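Local coordinates for protein Non-heme chloroperoxidase CPO-A1 (Streptomyces aureofaciens, PDB 1A8Q) that may act as a chlorinating enzyme in 7-chlorotetracycline biosynthesis and can also brominate, as a cofactor-free peroxidase of the alpha/beta hydrolase superfamily, at residues 9-14 with 50-55. Residues are numbered along the deposited sequence; the frame is centred on the assembly and turned at random.
Sequences VEIFYK and IAHDRR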
ATOM      1  N   VAL A   9       0.348 -21.119   3.613  1.00 14.23           N
ATOM      2  CA  VAL A   9      -0.468 -20.008   4.114  1.00 12.82           C
ATOM      3  C   VAL A   9      -1.596 -19.758   3.123  1.00 12.75           C
ATOM      4  O   VAL A   9      -1.333 -19.884   1.927  1.00 13.03           O
ATOM      5  CB  VAL A   9       0.399 -18.761   4.309  1.00 13.26           C
ATOM      6  CG1 VAL A   9      -0.399 -17.505   4.593  1.00 13.78           C
ATOM      7  CG2 VAL A   9       1.302 -19.028   5.532  1.00 14.24           C
ATOM      8  N   GLU A  10      -2.793 -19.422   3.586  1.00 11.40           N
ATOM      9  CA  GLU A  10      -3.866 -19.154   2.610  1.00 11.65           C
ATOM     10  C   GLU A  10      -4.007 -17.654   2.420  1.00 11.50           C
ATOM     11  O   GLU A  10      -4.326 -16.908   3.349  1.00 13.62           O
ATOM     12  CB  GLU A  10      -5.175 -19.761   3.148  1.00 13.06           C
ATOM     13  CG  GLU A  10      -5.113 -21.281   3.128  1.00 18.51           C
ATOM     14  CD  GLU A  10      -6.419 -21.913   3.586  1.00 22.81           C
ATOM     15  OE1 GLU A  10      -6.989 -21.455   4.585  1.00 24.27           O
ATOM     16  OE2 GLU A  10      -6.871 -22.843   2.891  1.00 26.66           O
ATOM     17  N   ILE A  11      -3.781 -17.190   1.184  1.00 10.38           N
ATOM     18  CA  ILE A  11      -3.905 -15.754   0.902  1.00  9.00           C
ATOM     19  C   ILE A  11      -5.244 -15.548   0.200  1.00  9.43           C
ATOM     20  O   ILE A  11      -5.468 -16.134  -0.868  1.00 10.65           O
ATOM     21  CB  ILE A  11      -2.755 -15.301  -0.008  1.00 10.02           C
ATOM     22  CG1 ILE A  11      -1.410 -15.352   0.766  1.00 10.47           C
ATOM     23  CG2 ILE A  11      -2.933 -13.866  -0.540  1.00 10.19           C
ATOM     24  CD1 ILE A  11      -1.336 -14.478   1.995  1.00 11.76           C
ATOM     25  N   PHE A  12      -6.103 -14.761   0.831  1.00  6.78           N
ATOM     26  CA  PHE A  12      -7.437 -14.528   0.231  1.00  7.89           C
ATOM     27  C   PHE A  12      -7.314 -13.446  -0.828  1.00  9.15           C
ATOM     28  O   PHE A  12      -6.598 -12.471  -0.582  1.00 10.13           O
ATOM     29  CB  PHE A  12      -8.396 -14.020   1.330  1.00  8.50           C
ATOM     30  CG  PHE A  12      -9.808 -13.808   0.795  1.00  9.64           C
ATOM     31  CD1 PHE A  12     -10.681 -14.884   0.713  1.00 13.35           C
ATOM     32  CD2 PHE A  12     -10.207 -12.549   0.422  1.00 13.24           C
ATOM     33  CE1 PHE A  12     -11.976 -14.662   0.232  1.00 14.13           C
ATOM     34  CE2 PHE A  12     -11.495 -12.343  -0.083  1.00 15.00           C
ATOM     35  CZ  PHE A  12     -12.363 -13.409  -0.174  1.00 13.82           C
ATOM     36  N   TYR A  13      -8.066 -13.501  -1.934  1.00  8.45           N
ATOM     37  CA  TYR A  13      -7.992 -12.405  -2.886  1.00  6.85           C
ATOM     38  C   TYR A  13      -9.314 -12.319  -3.670  1.00  7.59           C
ATOM     39  O   TYR A  13     -10.039 -13.308  -3.734  1.00  9.79           O
ATOM     40  CB  TYR A  13      -6.805 -12.486  -3.890  1.00  6.43           C
ATOM     41  CG  TYR A  13      -6.854 -13.741  -4.750  1.00  7.33           C
ATOM     42  CD1 TYR A  13      -6.456 -14.981  -4.325  1.00  8.64           C
ATOM     43  CD2 TYR A  13      -7.343 -13.587  -6.053  1.00 10.20           C
ATOM     44  CE1 TYR A  13      -6.537 -16.095  -5.144  1.00 10.99           C
ATOM     45  CE2 TYR A  13      -7.403 -14.694  -6.909  1.00 12.35           C
ATOM     46  CZ  TYR A  13      -7.012 -15.920  -6.442  1.00 12.35           C
ATOM     47  OH  TYR A  13      -7.097 -17.028  -7.260  1.00 14.15           O
ATOM     48  N   LYS A  14      -9.541 -11.126  -4.172  1.00  7.07           N
ATOM     49  CA  LYS A  14     -10.635 -10.852  -5.110  1.00  6.97           C
ATOM     50  C   LYS A  14     -10.082 -10.828  -6.529  1.00  9.40           C
ATOM     51  O   LYS A  14      -8.959 -10.355  -6.705  1.00  8.95           O
ATOM     52  CB  LYS A  14     -11.174  -9.446  -4.822  1.00  8.78           C
ATOM     53  CG  LYS A  14     -11.999  -9.413  -3.530  1.00 11.32           C
ATOM     54  CD  LYS A  14     -12.591  -8.066  -3.292  1.00 11.92           C
ATOM     55  CE  LYS A  14     -11.989  -7.227  -2.181  1.00 13.71           C
ATOM     56  NZ  LYS A  14     -11.919  -7.988  -0.882  1.00 10.75           N
ATOM     57  N   ILE A  50      -7.237  -7.396  -9.417  1.00  7.45           N
ATOM     58  CA  ILE A  50      -7.020  -8.402  -8.397  1.00  8.89           C
ATOM     59  C   ILE A  50      -6.548  -7.700  -7.126  1.00  7.20           C
ATOM     60  O   ILE A  50      -5.734  -6.784  -7.182  1.00  7.65           O
ATOM     61  CB  ILE A  50      -5.912  -9.395  -8.837  1.00  9.79           C
ATOM     62  CG1 ILE A  50      -6.470 -10.325  -9.934  1.00 13.46           C
ATOM     63  CG2 ILE A  50      -5.402 -10.280  -7.705  1.00 10.64           C
ATOM     64  CD1 ILE A  50      -5.394 -10.853 -10.853  1.00 16.73           C
ATOM     65  N   ALA A  51      -7.081  -8.126  -5.956  1.00  6.28           N
ATOM     66  CA  ALA A  51      -6.576  -7.478  -4.724  1.00  6.16           C
ATOM     67  C   ALA A  51      -6.554  -8.536  -3.624  1.00  7.68           C
ATOM     68  O   ALA A  51      -7.574  -9.137  -3.302  1.00  7.68           O
ATOM     69  CB  ALA A  51      -7.408  -6.283  -4.283  1.00  6.61           C
ATOM     70  N   HIS A  52      -5.332  -8.791  -3.115  1.00  6.07           N
ATOM     71  CA  HIS A  52      -5.156  -9.836  -2.119  1.00  7.26           C
ATOM     72  C   HIS A  52      -5.076  -9.214  -0.739  1.00  6.87           C
ATOM     73  O   HIS A  52      -4.861  -8.015  -0.580  1.00  9.32           O
ATOM     74  CB  HIS A  52      -3.869 -10.667  -2.323  1.00  8.42           C
ATOM     75  CG  HIS A  52      -2.620  -9.835  -2.351  1.00 10.54           C
ATOM     76  ND1 HIS A  52      -2.438  -8.808  -3.236  1.00 10.20           N
ATOM     77  CD2 HIS A  52      -1.494  -9.881  -1.569  1.00 10.83           C
ATOM     78  CE1 HIS A  52      -1.257  -8.253  -3.063  1.00 11.63           C
ATOM     79  NE2 HIS A  52      -0.650  -8.888  -2.058  1.00 10.78           N
ATOM     80  N   ASP A  53      -5.312 -10.047   0.278  1.00  5.16           N
ATOM     81  CA  ASP A  53      -5.167  -9.629   1.656  1.00  5.47           C
ATOM     82  C   ASP A  53      -3.806 -10.179   2.163  1.00  3.89           C
ATOM     83  O   ASP A  53      -3.550 -11.385   2.029  1.00  5.00           O
ATOM     84  CB  ASP A  53      -6.250 -10.298   2.529  1.00  6.26           C
ATOM     85  CG  ASP A  53      -7.661  -9.754   2.244  1.00  8.60           C
ATOM     86  OD1 ASP A  53      -7.842  -8.743   1.544  1.00  8.65           O
ATOM     87  OD2 ASP A  53      -8.613 -10.368   2.787  1.00  8.26           O
ATOM     88  N   ARG A  54      -2.995  -9.275   2.673  1.00  5.40           N
ATOM     89  CA  ARG A  54      -1.646  -9.676   3.167  1.00  5.70           C
ATOM     90  C   ARG A  54      -1.819 -10.716   4.274  1.00  6.72           C
ATOM     91  O   ARG A  54      -2.827 -10.725   4.974  1.00  6.47           O
ATOM     92  CB  ARG A  54      -0.963  -8.420   3.690  1.00  6.13           C
ATOM     93  CG  ARG A  54       0.476  -8.634   4.221  1.00  6.31           C
ATOM     94  CD  ARG A  54       1.204  -7.282   4.403  1.00  6.91           C
ATOM     95  NE  ARG A  54       1.322  -6.684   3.057  1.00  7.52           N
ATOM     96  CZ  ARG A  54       0.717  -5.570   2.693  1.00  6.66           C
ATOM     97  NH1 ARG A  54      -0.025  -4.783   3.465  1.00  6.99           N
ATOM     98  NH2 ARG A  54       0.873  -5.163   1.410  1.00  9.32           N
ATOM     99  N   ARG A  55      -0.847 -11.605   4.426  1.00  5.35           N
ATOM    100  CA  ARG A  55      -0.908 -12.610   5.513  1.00  8.01           C
ATOM    101  C   ARG A  55      -1.271 -11.899   6.795  1.00  6.55           C
ATOM    102  O   ARG A  55      -0.848 -10.807   7.130  1.00  6.57           O
ATOM    103  CB  ARG A  55       0.447 -13.329   5.644  1.00  8.09           C
ATOM    104  CG  ARG A  55       1.553 -12.345   6.044  1.00  8.14           C
ATOM    105  CD  ARG A  55       2.916 -12.944   5.720  1.00 12.43           C
ATOM    106  NE  ARG A  55       3.260 -14.124   6.482  1.00 14.65           N
ATOM    107  CZ  ARG A  55       3.430 -15.369   6.048  1.00 13.33           C
ATOM    108  NH1 ARG A  55       3.312 -15.825   4.825  1.00 13.73           N
ATOM    109  NH2 ARG A  55       3.762 -16.293   6.961  1.00 12.12           N
TER
HETATM  110  O   HOH W   1      -9.192  -8.943  -0.902  1.00  9.89           O
HETATM  111  O   HOH W   2     -10.830  -8.475   2.066  1.00 15.14           O
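Lys14 and Ala51 form an antiparallel hydrogen-bonded pair and Tyr13 and His52 the non-hydrogen-bonded pair beside it, where strand 10-14 meets strand 50-52 at 152° between their directions. In the alpha/beta hydrolase fold the antiparallel start of the sheet here gives way to its parallel core: strand 48-52 lies between strands 10-16 and 21-25. Lys14 N gives a nearly straight bond to Ala51 O (2.9 Å, 171°), and Ala51 N returns one to Lys14 O. A third bond, Asp53 N to Phe12 O at 2.9 Å, ties the chains two residues farther on, the donor almost in line with the carbonyl.

On one face of the sheet, CB of Tyr13 packs 3.8 Å from CB of His52, while the phenol ring rises away toward helix 69-82 and meets Ile50 CG2 with its CD2. Ile11 runs alongside His52; its CG2, anti to the backbone N, touches His52 CB at 3.8 Å and lies near the plane of the imidazole, off its edge. Val9 CG2 sits 3.8 Å from Arg55 NH1, a nitrogen that also forms a salt bridge with Asp75.

On the side of Lys14 and Ala51, apolar and charged groups mix. Asp53 OD2 comes 3.6 Å from Phe12 CD2, the groups side by side with planes 33° apart, and backbone nitrogens of Gly32 and His59 anchor the carboxylate. Lys14, paired with Asp33, bends at its last two torsions and brings NZ toward that carboxylate without touching it; a water bridges the gap, accepting from Lys14 NZ at 2.9 Å and lying 2.8 Å from Asp53 OD1, with Ala51 O its third partner.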